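Local coordinates for protein cytochrome c2 (Blastochloris viridis, PDB 1CO6) that carries electrons on a covalently attached heme c, serving as donor to oxidized bacteriochlorophyll in the photophosphorylation pathway of this purple bacterium, at residues C16-I19 / N25-G28; P29-N32 / G36-S39; W58-F63 / Y96-N101; R64-I67 / K73-G76. One frame throughout, in Å; residues are numbered along the deposited sequence.

Contact 1. Residues C16-I19 / N25-G28; sequences CHSI and NKVG. With HEC (heme c), chain B.
SG of Cys16 lies anti to its carbonyl carbon (chi1 -52°), on the heme side, while the carbonyl O turns to the loop, where CB of Lys26 meets it. This is the heme-attachment motif CXXCH of the cytochromes c, in which Cys13 supplies the other thioether and His17 an axial ligand. Cysteine is the residue that can make such a link, and Cys16 SG is joined to CAC of the heme at 2.0 Å. His17 NE2 binds the iron at 2.0 Å, with Met79 as the other axial ligand, and its ND1 is held by Pro29 O, which fixes the rotation of the imidazole.

The loop 25-28 is fastened by one direct hydrogen bond: Gly28 N donates to Cys16 O at 2.8 Å. Lacking a side chain, Gly28 can bring its backbone close beside the imidazole, its carbonyl C 3.7 Å from His17 ND1. Its CA also lies 3.9 Å from heme C2D. Val27 adds a small apolar contact to Cys16. Lysine suits the outer side of the loop because its methylenes can pass Ser18 while its ammonium reaches Leu14 O, and Ser18 OG is hydrogen-bonded to Lys24 NZ. A water completes the join, accepting from Ser18 N at 2.9 Å and donating to Gly28 O at 2.8 Å.

Contact 2. Residues P29-N32 / G36-S39; sequences PVLN and GRHS. With HEC (heme c), chain B.
The guanidinium of Arg37 meets its partners of 29-32 and the heme mainly at its edge: Asn32 O and propionate oxygen O2A of the heme lie in its plane, and Val30 O sits near it, tilted 17° out. The carbonyl carbon of Leu31 approaches obliquely. NH1 serves two acceptors, giving an almost straight bond to heme O2A (3.1 Å, 172°) and a more bent one to Val30 O (2.8 Å). NH2 adds a weak bond to Val30 O at 3.1 Å and comes within 2.8 Å of Asn32 O. An extended chain from CG to NE carries the flat group across, and the Leu31 side chain crosses it at about a right angle.

On the heme side, Pro29 lays CD against a pyrrole, 3.8 Å from heme C4D, and Leu31 puts CD1 3.9 Å from heme CHB; both are apolar, which suits the porphyrin surface. Asn32 turns its amide oxygen to Gly20 N. Arginine fits here because one flat cationic group can bond a backbone carbonyl and a carboxylate at once. Its positive charge beside the propionate would probably stabilise the ionised form of that group and offset its negative charge inside the heme pocket.

Contact 3. Residues W58-F63 / Y96-N101; sequences WTEEVF and YIKQFN. With HEC (heme c), chain B.
Phe63 and Ile97 make the buried half of a contact between helix 60-68 and the C-terminal helix 87-98 of the cytochrome c fold; Glu60 and Lys98 make the other half, nearer the surface. In the apolar part the two side chains come from opposite directions, CZ of Phe63 meeting CD1 of Ile97 at 3.9 Å. With CG anti to the backbone N (chi1 172°), the phenyl ring also reaches the heme, whose methyl CMB lies near the ring plane at its edge, 3.6 Å from Phe63 CZ. Flat phenylalanine and branched isoleucine thus wall the same heme methyl, and Phe35 packs edge-to-face on the Phe63 ring.

The ionic part is a salt bridge between Lys98 NZ and Glu60 OE2 at 3.3 Å, made on the anti lone pair of that oxygen. The two side chains cross at about a right angle, and the lysine bends twice near its end; long, flexible charged residues suit this partly exposed place.

Hydrogen bonds cap the helix and tie the segment to the heme. Thr59, as N-cap, accepts through OG1 from Val62 N at 3.2 Å and caps the first turn of the helix. Indole offers both an apolar face and an N-H: heme methyl CMA lies over one face of Trp58, and Trp58 NE1 donates to propionate oxygen O1A of the heme at 3.0 Å.

Contact 4. Residues R64-I67 / K73-G76; sequences REYI and KIPG. With HEC (heme c), chain B.
Glu65 and Lys73 meet on the outside of helix 60-68, opening a contact that runs inward from charge to hydrocarbon. Their chains pass at a slant, CG of Glu65 lying 3.8 Å from CE of Lys73, and the ionic pair of Glu65 OE1 and Lys73 NZ is a long salt bridge, also at 3.8 Å. Both residues suit a position where solvent can reach the charges.

Tyr66 follows and carries most of the packing from 64-67. Its CA is covered by the lysine chain, 3.7 Å from CG of Lys73, which bends at chi2 (-73°) as it runs out beside Glu65. The phenol ring has CG anti to the backbone N (chi1 170°) and points into the heme pocket. Lys73 CB lies at its edge, near the plane, 3.9 Å from Tyr66 CD2. Ile74, the first residue to leave helix 70-73, comes at the ring obliquely and sets CD1 3.8 Å from Tyr66 CE2. Farther in, Tyr66 OH stands 3.8 Å from heme C1A, and the side chain lies beside axial ligand Met79; Trp58 meets the ring edge-to-face.

Ile67 turns away from 73-76 to the porphyrin, with CD1 3.6 Å from heme C2B, where a branched aliphatic side chain packs on the pyrrole.

No hydrogen bond joins the two segments, so dispersion and the hydrophobic effect, with a weak electrostatic addition at the outer end, hold them. An apolar lining of this kind is consistent with the low-polarity heme surroundings of c-type cytochromes.

How the contacts relate
From the N terminus, contact 1 closes a short loop just after helix 3-14, and contact 2 starts at residue 29, directly after contact 1 ends, closing the next small loop. Contacts 3 and 4 come later: contact 3 shuts the long excursion from residue 58 to the C-terminal helix 87-98, and contact 4 is nested inside it, sharing helix 60-68. The contacts also touch one another. Ser18 and Leu31 pair by backbone between contacts 1 and 2, residues 36-37 pair with Trp58 between contacts 2 and 3, Ile19 of contact 1 packs on Phe100 and Tyr96 of contact 3, and Trp58 packs on Tyr66 of contact 4. All four border the heme, tying loops and helices around it.

Contact 1. Residues C16-I19 / N25-G28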
# COMPACT_ATOMS: atom_id res chain seq x y z
N CYS A 16 2.36 -7.61 -7.15
CA CYS A 16 1.59 -8.25 -6.05
C CYS A 16 0.30 -7.61 -5.68
O CYS A 16 -0.52 -8.29 -5.02
CB CYS A 16 2.51 -8.39 -4.81
SG CYS A 16 4.13 -9.18 -5.07
N HIS A 17 0.05 -6.39 -6.08
CA HIS A 17 -1.17 -5.67 -5.68
C HIS A 17 -1.92 -5.10 -6.87
O HIS A 17 -1.31 -4.71 -7.90
CB HIS A 17 -0.72 -4.47 -4.78
CG HIS A 17 -0.16 -4.76 -3.44
ND1 HIS A 17 -0.94 -5.06 -2.38
CD2 HIS A 17 1.10 -4.62 -2.97
CE1 HIS A 17 -0.15 -5.23 -1.33
NE2 HIS A 17 1.15 -4.94 -1.61
N SER A 18 -3.22 -5.06 -6.72
CA SER A 18 -4.13 -4.44 -7.67
C SER A 18 -4.66 -3.11 -7.07
O SER A 18 -4.75 -2.92 -5.84
CB SER A 18 -5.34 -5.35 -7.99
OG SER A 18 -4.78 -6.41 -8.75
N ILE A 19 -5.04 -2.23 -7.95
CA ILE A 19 -5.63 -0.90 -7.69
C ILE A 19 -6.52 -0.52 -8.88
O ILE A 19 -6.29 -0.97 -10.05
CB ILE A 19 -4.43 0.11 -7.43
CG1 ILE A 19 -4.91 1.29 -6.53
CG2 ILE A 19 -3.79 0.58 -8.78
CD1 ILE A 19 -3.78 2.30 -6.12
N ASN A 25 -7.84 -9.31 -4.93
CA ASN A 25 -6.68 -9.68 -4.10
C ASN A 25 -5.74 -10.59 -4.90
O ASN A 25 -6.28 -11.44 -5.64
CB ASN A 25 -7.19 -10.41 -2.85
CG ASN A 25 -7.86 -9.46 -1.89
OD1 ASN A 25 -7.36 -8.34 -1.69
ND2 ASN A 25 -8.97 -9.88 -1.28
N LYS A 26 -4.45 -10.40 -4.76
CA LYS A 26 -3.42 -11.26 -5.45
C LYS A 26 -2.46 -11.79 -4.38
O LYS A 26 -2.97 -12.32 -3.37
CB LYS A 26 -2.71 -10.55 -6.56
CG LYS A 26 -3.70 -10.12 -7.65
CD LYS A 26 -2.97 -9.50 -8.83
CE LYS A 26 -2.18 -8.27 -8.45
NZ LYS A 26 -1.37 -7.78 -9.61
N VAL A 27 -1.15 -11.70 -4.61
CA VAL A 27 -0.22 -12.13 -3.55
C VAL A 27 -0.46 -11.13 -2.38
O VAL A 27 -0.39 -11.55 -1.23
CB VAL A 27 1.25 -12.23 -3.97
CG1 VAL A 27 2.24 -12.29 -2.79
CG2 VAL A 27 1.48 -13.50 -4.83
N GLY A 28 -0.76 -9.88 -2.73
CA GLY A 28 -1.01 -8.87 -1.68
C GLY A 28 -2.44 -8.38 -1.86
O GLY A 28 -3.09 -8.61 -2.89
FE HEC B . 2.71 -4.81 -0.40
CHA HEC B . 0.79 -5.63 2.22
CHB HEC B . 1.85 -1.51 -0.03
CHC HEC B . 4.90 -3.94 -2.94
CHD HEC B . 3.24 -8.15 -1.10
NA HEC B . 1.51 -3.76 0.85
C1A HEC B . 0.89 -4.26 1.99
C2A HEC B . 0.36 -3.17 2.75
C3A HEC B . 0.68 -2.03 2.12
C4A HEC B . 1.42 -2.37 0.92
CMA HEC B . 0.35 -0.58 2.53
CAA HEC B . -0.52 -3.32 4.04
CBA HEC B . -1.98 -3.58 3.56
CGA HEC B . -3.05 -3.70 4.61
O1A HEC B . -2.72 -3.54 5.78
O2A HEC B . -4.20 -3.95 4.16
NB HEC B . 3.24 -3.11 -1.31
C1B HEC B . 2.71 -1.84 -1.04
C2B HEC B . 3.33 -0.90 -1.94
C3B HEC B . 4.19 -1.56 -2.71
C4B HEC B . 4.14 -2.94 -2.36
CMB HEC B . 2.97 0.60 -1.91
CAB HEC B . 5.05 -0.92 -3.85
CBB HEC B . 6.11 -0.11 -3.40
NC HEC B . 3.84 -5.84 -1.73
C1C HEC B . 4.68 -5.29 -2.68
C2C HEC B . 5.30 -6.38 -3.42
C3C HEC B . 4.88 -7.54 -2.89
C4C HEC B . 3.93 -7.23 -1.85
CMC HEC B . 6.32 -6.17 -4.55
CAC HEC B . 5.24 -8.99 -3.41
CBC HEC B . 6.57 -9.41 -3.50
ND HEC B . 2.08 -6.55 0.39
C1D HEC B . 2.47 -7.83 -0.00
C2D HEC B . 1.91 -8.79 0.96
C3D HEC B . 1.21 -8.09 1.86
C4D HEC B . 1.33 -6.70 1.53
CMD HEC B . 2.13 -10.32 0.85
CAD HEC B . 0.49 -8.63 3.13
CBD HEC B . 1.42 -8.48 4.37
CGD HEC B . 1.05 -9.40 5.52
O1D HEC B . 2.00 -9.46 6.36
O2D HEC B . -0.07 -9.97 5.58
O HOH W 1 -4.24 -7.01 -4.86

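Contact 2. Residues P29-N32 / G36-S39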
# COMPACT_ATOMS: atom_id res chain seq x y z
N PRO A 29 -2.93 -7.66 -0.87
CA PRO A 29 -4.32 -7.18 -0.88
C PRO A 29 -4.55 -5.95 -1.74
O PRO A 29 -3.60 -5.18 -2.01
CB PRO A 29 -4.63 -6.86 0.59
CG PRO A 29 -3.29 -6.49 1.21
CD PRO A 29 -2.25 -7.35 0.42
N VAL A 30 -5.81 -5.77 -2.11
CA VAL A 30 -6.16 -4.57 -2.94
C VAL A 30 -5.74 -3.27 -2.22
O VAL A 30 -5.90 -3.13 -0.98
CB VAL A 30 -7.67 -4.54 -3.24
CG1 VAL A 30 -8.13 -3.22 -3.80
CG2 VAL A 30 -8.02 -5.69 -4.17
N LEU A 31 -5.26 -2.29 -2.97
CA LEU A 31 -4.81 -1.01 -2.40
C LEU A 31 -5.77 0.13 -2.66
O LEU A 31 -5.33 1.27 -2.43
CB LEU A 31 -3.35 -0.70 -2.75
CG LEU A 31 -2.27 -1.63 -2.26
CD1 LEU A 31 -0.90 -1.15 -2.72
CD2 LEU A 31 -2.26 -1.84 -0.73
N ASN A 32 -6.96 -0.13 -3.08
CA ASN A 32 -8.01 0.91 -3.27
C ASN A 32 -8.40 1.34 -1.84
O ASN A 32 -8.49 0.47 -0.95
CB ASN A 32 -9.25 0.31 -3.93
CG ASN A 32 -9.03 0.12 -5.42
OD1 ASN A 32 -8.32 0.94 -6.03
ND2 ASN A 32 -9.63 -0.95 -5.93
N GLY A 36 -6.26 5.84 5.66
CA GLY A 36 -7.32 5.95 6.68
C GLY A 36 -7.75 4.59 7.14
O GLY A 36 -8.35 4.46 8.22
N ARG A 37 -7.45 3.57 6.31
CA ARG A 37 -7.89 2.19 6.70
C ARG A 37 -6.96 1.56 7.74
O ARG A 37 -5.76 1.90 7.82
CB ARG A 37 -8.15 1.42 5.43
CG ARG A 37 -7.13 0.42 4.90
CD ARG A 37 -7.83 -0.38 3.77
NE ARG A 37 -6.81 -1.30 3.28
CZ ARG A 37 -6.47 -1.58 2.01
NH1 ARG A 37 -5.47 -2.45 1.73
NH2 ARG A 37 -7.08 -1.00 0.97
N HIS A 38 -7.54 0.72 8.60
CA HIS A 38 -6.81 -0.03 9.65
C HIS A 38 -6.13 -1.21 8.96
O HIS A 38 -6.66 -1.80 8.00
CB HIS A 38 -7.77 -0.50 10.79
CG HIS A 38 -8.14 0.66 11.66
ND1 HIS A 38 -7.84 0.79 12.99
CD2 HIS A 38 -8.77 1.84 11.32
CE1 HIS A 38 -8.29 1.96 13.43
NE2 HIS A 38 -8.85 2.63 12.44
N SER A 39 -4.95 -1.54 9.39
CA SER A 39 -4.23 -2.68 8.73
C SER A 39 -4.99 -3.98 8.94
O SER A 39 -5.68 -4.16 9.96
CB SER A 39 -2.78 -2.80 9.20
OG SER A 39 -2.72 -3.05 10.58
FE HEC B . 2.71 -4.81 -0.40
CHA HEC B . 0.79 -5.63 2.22
CHB HEC B . 1.85 -1.51 -0.03
CHC HEC B . 4.90 -3.94 -2.94
CHD HEC B . 3.24 -8.15 -1.10
NA HEC B . 1.51 -3.76 0.85
C1A HEC B . 0.89 -4.26 1.99
C2A HEC B . 0.36 -3.17 2.75
C3A HEC B . 0.68 -2.03 2.12
C4A HEC B . 1.42 -2.37 0.92
CMA HEC B . 0.35 -0.58 2.53
CAA HEC B . -0.52 -3.32 4.04
CBA HEC B . -1.98 -3.58 3.56
CGA HEC B . -3.05 -3.70 4.61
O1A HEC B . -2.72 -3.54 5.78
O2A HEC B . -4.20 -3.95 4.16
NB HEC B . 3.24 -3.11 -1.31
C1B HEC B . 2.71 -1.84 -1.04
C2B HEC B . 3.33 -0.90 -1.94
C3B HEC B . 4.19 -1.56 -2.71
C4B HEC B . 4.14 -2.94 -2.36
CMB HEC B . 2.97 0.60 -1.91
CAB HEC B . 5.05 -0.92 -3.85
CBB HEC B . 6.11 -0.11 -3.40
NC HEC B . 3.84 -5.84 -1.73
C1C HEC B . 4.68 -5.29 -2.68
C2C HEC B . 5.30 -6.38 -3.42
C3C HEC B . 4.88 -7.54 -2.89
C4C HEC B . 3.93 -7.23 -1.85
CMC HEC B . 6.32 -6.17 -4.55
CAC HEC B . 5.24 -8.99 -3.41
CBC HEC B . 6.57 -9.41 -3.50
ND HEC B . 2.08 -6.55 0.39
C1D HEC B . 2.47 -7.83 -0.00
C2D HEC B . 1.91 -8.79 0.96
C3D HEC B . 1.21 -8.09 1.86
C4D HEC B . 1.33 -6.70 1.53
CMD HEC B . 2.13 -10.32 0.85
CAD HEC B . 0.49 -8.63 3.13
CBD HEC B . 1.42 -8.48 4.37
CGD HEC B . 1.05 -9.40 5.52
O1D HEC B . 2.00 -9.46 6.36
O2D HEC B . -0.07 -9.97 5.58

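Contact 3. Residues W58-F63 / Y96-N101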
# COMPACT_ATOMS: atom_id res chain seq x y z
N TRP A 58 -3.41 3.30 8.50
CA TRP A 58 -2.59 3.82 7.39
C TRP A 58 -2.78 5.29 7.06
O TRP A 58 -3.62 5.65 6.24
CB TRP A 58 -2.80 2.97 6.12
CG TRP A 58 -2.33 1.57 6.30
CD1 TRP A 58 -3.12 0.47 6.33
CD2 TRP A 58 -0.99 1.13 6.45
NE1 TRP A 58 -2.32 -0.65 6.48
CE2 TRP A 58 -1.02 -0.28 6.52
CE3 TRP A 58 0.26 1.79 6.48
CZ2 TRP A 58 0.13 -1.05 6.71
CZ3 TRP A 58 1.40 1.03 6.66
CH2 TRP A 58 1.35 -0.36 6.73
N THR A 59 -1.98 6.08 7.70
CA THR A 59 -1.94 7.53 7.49
C THR A 59 -0.76 7.65 6.52
O THR A 59 0.00 6.67 6.38
CB THR A 59 -1.64 8.29 8.85
OG1 THR A 59 -0.31 7.88 9.29
CG2 THR A 59 -2.68 8.07 9.96
N GLU A 60 -0.61 8.83 5.94
CA GLU A 60 0.51 9.12 5.04
C GLU A 60 1.85 8.99 5.71
O GLU A 60 2.76 8.38 5.09
CB GLU A 60 0.45 10.50 4.40
CG GLU A 60 -0.58 10.70 3.29
CD GLU A 60 -0.36 11.97 2.51
OE1 GLU A 60 0.72 12.53 2.36
OE2 GLU A 60 -1.44 12.37 2.03
N GLU A 61 1.98 9.52 6.92
CA GLU A 61 3.27 9.47 7.66
C GLU A 61 3.68 8.03 7.97
O GLU A 61 4.85 7.64 7.77
CB GLU A 61 3.10 10.33 8.88
CG GLU A 61 3.97 10.47 10.09
CD GLU A 61 3.32 10.94 11.37
OE1 GLU A 61 3.72 11.80 12.17
OE2 GLU A 61 2.22 10.33 11.58
N VAL A 62 2.71 7.25 8.45
CA VAL A 62 2.95 5.82 8.74
C VAL A 62 3.25 5.07 7.42
O VAL A 62 4.20 4.21 7.44
CB VAL A 62 1.80 5.17 9.53
CG1 VAL A 62 2.00 3.65 9.62
CG2 VAL A 62 1.59 5.82 10.90
N PHE A 63 2.56 5.39 6.34
CA PHE A 63 2.86 4.69 5.05
C PHE A 63 4.31 4.97 4.64
O PHE A 63 5.08 4.13 4.18
CB PHE A 63 1.87 5.09 3.95
CG PHE A 63 2.19 4.60 2.57
CD1 PHE A 63 1.75 3.30 2.22
CD2 PHE A 63 2.87 5.35 1.64
CE1 PHE A 63 1.99 2.79 0.92
CE2 PHE A 63 3.18 4.86 0.36
CZ PHE A 63 2.70 3.58 0.01
N TYR A 96 -0.31 8.97 -6.35
CA TYR A 96 -1.00 8.01 -7.21
C TYR A 96 -2.08 7.19 -6.48
O TYR A 96 -3.22 7.03 -6.92
CB TYR A 96 0.05 7.07 -7.86
CG TYR A 96 -0.66 6.05 -8.73
CD1 TYR A 96 -1.29 6.37 -9.94
CD2 TYR A 96 -0.65 4.70 -8.33
CE1 TYR A 96 -1.91 5.40 -10.75
CE2 TYR A 96 -1.28 3.71 -9.10
CZ TYR A 96 -1.90 4.09 -10.31
OH TYR A 96 -2.53 3.10 -10.98
N ILE A 97 -1.67 6.62 -5.33
CA ILE A 97 -2.59 5.78 -4.57
C ILE A 97 -3.79 6.58 -4.07
O ILE A 97 -4.89 6.02 -4.03
CB ILE A 97 -1.83 5.01 -3.43
CG1 ILE A 97 -0.79 4.03 -4.02
CG2 ILE A 97 -2.83 4.25 -2.49
CD1 ILE A 97 0.08 3.39 -2.88
N LYS A 98 -3.55 7.82 -3.62
CA LYS A 98 -4.58 8.70 -3.07
C LYS A 98 -5.70 8.98 -4.05
O LYS A 98 -6.78 9.33 -3.57
CB LYS A 98 -4.10 10.05 -2.49
CG LYS A 98 -4.02 9.95 -0.94
CD LYS A 98 -4.09 11.30 -0.25
CE LYS A 98 -5.03 11.35 0.95
NZ LYS A 98 -4.39 10.94 2.23
N GLN A 99 -5.50 8.85 -5.34
CA GLN A 99 -6.52 9.07 -6.35
C GLN A 99 -7.70 8.12 -6.24
O GLN A 99 -8.81 8.50 -6.66
CB GLN A 99 -6.05 8.90 -7.81
CG GLN A 99 -4.96 9.87 -8.18
CD GLN A 99 -4.52 9.62 -9.60
OE1 GLN A 99 -4.72 10.51 -10.43
NE2 GLN A 99 -3.93 8.45 -9.88
N PHE A 100 -7.49 6.94 -5.68
CA PHE A 100 -8.56 5.93 -5.64
C PHE A 100 -9.45 5.81 -4.42
O PHE A 100 -9.00 5.86 -3.28
CB PHE A 100 -7.92 4.54 -5.97
CG PHE A 100 -7.16 4.54 -7.26
CD1 PHE A 100 -5.84 4.94 -7.28
CD2 PHE A 100 -7.75 4.14 -8.45
CE1 PHE A 100 -5.09 4.95 -8.47
CE2 PHE A 100 -7.01 4.16 -9.64
CZ PHE A 100 -5.67 4.55 -9.66
N ASN A 101 -10.73 5.60 -4.71
CA ASN A 101 -11.78 5.34 -3.71
C ASN A 101 -11.68 3.83 -3.41
O ASN A 101 -11.07 3.09 -4.22
CB ASN A 101 -13.17 5.76 -4.24
CG ASN A 101 -13.30 7.28 -4.28
OD1 ASN A 101 -12.91 7.94 -3.29
ND2 ASN A 101 -13.75 7.84 -5.38
FE HEC B . 2.71 -4.81 -0.40
CHA HEC B . 0.79 -5.63 2.22
CHB HEC B . 1.85 -1.51 -0.03
CHC HEC B . 4.90 -3.94 -2.94
CHD HEC B . 3.24 -8.15 -1.10
NA HEC B . 1.51 -3.76 0.85
C1A HEC B . 0.89 -4.26 1.99
C2A HEC B . 0.36 -3.17 2.75
C3A HEC B . 0.68 -2.03 2.12
C4A HEC B . 1.42 -2.37 0.92
CMA HEC B . 0.35 -0.58 2.53
CAA HEC B . -0.52 -3.32 4.04
CBA HEC B . -1.98 -3.58 3.56
CGA HEC B . -3.05 -3.70 4.61
O1A HEC B . -2.72 -3.54 5.78
O2A HEC B . -4.20 -3.95 4.16
NB HEC B . 3.24 -3.11 -1.31
C1B HEC B . 2.71 -1.84 -1.04
C2B HEC B . 3.33 -0.90 -1.94
C3B HEC B . 4.19 -1.56 -2.71
C4B HEC B . 4.14 -2.94 -2.36
CMB HEC B . 2.97 0.60 -1.91
CAB HEC B . 5.05 -0.92 -3.85
CBB HEC B . 6.11 -0.11 -3.40
NC HEC B . 3.84 -5.84 -1.73
C1C HEC B . 4.68 -5.29 -2.68
C2C HEC B . 5.30 -6.38 -3.42
C3C HEC B . 4.88 -7.54 -2.89
C4C HEC B . 3.93 -7.23 -1.85
CMC HEC B . 6.32 -6.17 -4.55
CAC HEC B . 5.24 -8.99 -3.41
CBC HEC B . 6.57 -9.41 -3.50
ND HEC B . 2.08 -6.55 0.39
C1D HEC B . 2.47 -7.83 -0.00
C2D HEC B . 1.91 -8.79 0.96
C3D HEC B . 1.21 -8.09 1.86
C4D HEC B . 1.33 -6.70 1.53
CMD HEC B . 2.13 -10.32 0.85
CAD HEC B . 0.49 -8.63 3.13
CBD HEC B . 1.42 -8.48 4.37
CGD HEC B . 1.05 -9.40 5.52
O1D HEC B . 2.00 -9.46 6.36
O2D HEC B . -0.07 -9.97 5.58

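Contact 4. Residues R64-I67 / K73-G76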
# COMPACT_ATOMS: atom_id res chain seq x y z
N ARG A 64 4.68 6.22 4.82
CA ARG A 64 6.02 6.74 4.48
C ARG A 64 7.08 5.95 5.21
O ARG A 64 8.10 5.53 4.59
CB ARG A 64 6.07 8.24 4.79
CG ARG A 64 7.27 8.96 4.25
CD ARG A 64 7.15 10.44 4.27
NE ARG A 64 6.36 11.06 3.23
CZ ARG A 64 6.79 11.26 1.97
NH1 ARG A 64 7.97 10.88 1.45
NH2 ARG A 64 5.97 11.98 1.20
N GLU A 65 6.91 5.79 6.52
CA GLU A 65 7.90 5.04 7.31
C GLU A 65 7.91 3.55 6.94
O GLU A 65 8.98 2.89 6.86
CB GLU A 65 7.78 5.16 8.82
CG GLU A 65 6.45 5.41 9.45
CD GLU A 65 6.43 6.10 10.79
OE1 GLU A 65 5.49 6.17 11.56
OE2 GLU A 65 7.53 6.65 11.05
N TYR A 66 6.74 2.97 6.73
CA TYR A 66 6.63 1.56 6.38
C TYR A 66 7.28 1.25 5.07
O TYR A 66 8.06 0.32 4.92
CB TYR A 66 5.14 1.15 6.31
CG TYR A 66 4.83 -0.20 5.74
CD1 TYR A 66 4.34 -0.34 4.43
CD2 TYR A 66 5.03 -1.36 6.52
CE1 TYR A 66 4.02 -1.59 3.91
CE2 TYR A 66 4.70 -2.64 6.00
CZ TYR A 66 4.23 -2.72 4.70
OH TYR A 66 3.90 -3.95 4.22
N ILE A 67 6.92 2.02 4.05
CA ILE A 67 7.45 1.76 2.69
C ILE A 67 8.95 1.88 2.55
O ILE A 67 9.50 1.14 1.67
CB ILE A 67 6.55 2.50 1.66
CG1 ILE A 67 6.32 1.70 0.37
CG2 ILE A 67 7.19 3.91 1.41
CD1 ILE A 67 5.68 0.29 0.48
N LYS A 73 9.12 -1.97 10.28
CA LYS A 73 7.86 -1.51 10.82
C LYS A 73 6.88 -2.59 11.27
O LYS A 73 6.05 -2.46 12.19
CB LYS A 73 7.15 -0.71 9.70
CG LYS A 73 6.91 0.75 10.02
CD LYS A 73 5.79 0.95 11.04
CE LYS A 73 5.90 2.36 11.60
NZ LYS A 73 4.86 2.59 12.64
N ILE A 74 6.92 -3.68 10.53
CA ILE A 74 6.04 -4.82 10.78
C ILE A 74 6.90 -6.09 10.66
O ILE A 74 6.88 -6.79 9.65
CB ILE A 74 4.79 -4.85 9.85
CG1 ILE A 74 4.00 -3.55 9.93
CG2 ILE A 74 3.88 -6.08 10.15
CD1 ILE A 74 2.69 -3.50 9.11
N PRO A 75 7.67 -6.31 11.70
CA PRO A 75 8.55 -7.50 11.74
C PRO A 75 7.77 -8.76 11.43
O PRO A 75 6.68 -9.01 11.97
CB PRO A 75 9.17 -7.46 13.13
CG PRO A 75 8.86 -6.14 13.72
CD PRO A 75 7.80 -5.47 12.91
N GLY A 76 8.25 -9.64 10.59
CA GLY A 76 7.46 -10.88 10.32
C GLY A 76 6.42 -10.74 9.26
O GLY A 76 5.67 -11.70 8.97
FE HEC B . 2.71 -4.81 -0.40
CHA HEC B . 0.79 -5.63 2.22
CHB HEC B . 1.85 -1.51 -0.03
CHC HEC B . 4.90 -3.94 -2.94
CHD HEC B . 3.24 -8.15 -1.10
NA HEC B . 1.51 -3.76 0.85
C1A HEC B . 0.89 -4.26 1.99
C2A HEC B . 0.36 -3.17 2.75
C3A HEC B . 0.68 -2.03 2.12
C4A HEC B . 1.42 -2.37 0.92
CMA HEC B . 0.35 -0.58 2.53
CAA HEC B . -0.52 -3.32 4.04
CBA HEC B . -1.98 -3.58 3.56
CGA HEC B . -3.05 -3.70 4.61
O1A HEC B . -2.72 -3.54 5.78
O2A HEC B . -4.20 -3.95 4.16
NB HEC B . 3.24 -3.11 -1.31
C1B HEC B . 2.71 -1.84 -1.04
C2B HEC B . 3.33 -0.90 -1.94
C3B HEC B . 4.19 -1.56 -2.71
C4B HEC B . 4.14 -2.94 -2.36
CMB HEC B . 2.97 0.60 -1.91
CAB HEC B . 5.05 -0.92 -3.85
CBB HEC B . 6.11 -0.11 -3.40
NC HEC B . 3.84 -5.84 -1.73
C1C HEC B . 4.68 -5.29 -2.68
C2C HEC B . 5.30 -6.38 -3.42
C3C HEC B . 4.88 -7.54 -2.89
C4C HEC B . 3.93 -7.23 -1.85
CMC HEC B . 6.32 -6.17 -4.55
CAC HEC B . 5.24 -8.99 -3.41
CBC HEC B . 6.57 -9.41 -3.50
ND HEC B . 2.08 -6.55 0.39
C1D HEC B . 2.47 -7.83 -0.00
C2D HEC B . 1.91 -8.79 0.96
C3D HEC B . 1.21 -8.09 1.86
C4D HEC B . 1.33 -6.70 1.53
CMD HEC B . 2.13 -10.32 0.85
CAD HEC B . 0.49 -8.63 3.13
CBD HEC B . 1.42 -8.48 4.37
CGD HEC B . 1.05 -9.40 5.52
O1D HEC B . 2.00 -9.46 6.36
O2D HEC B . -0.07 -9.97 5.58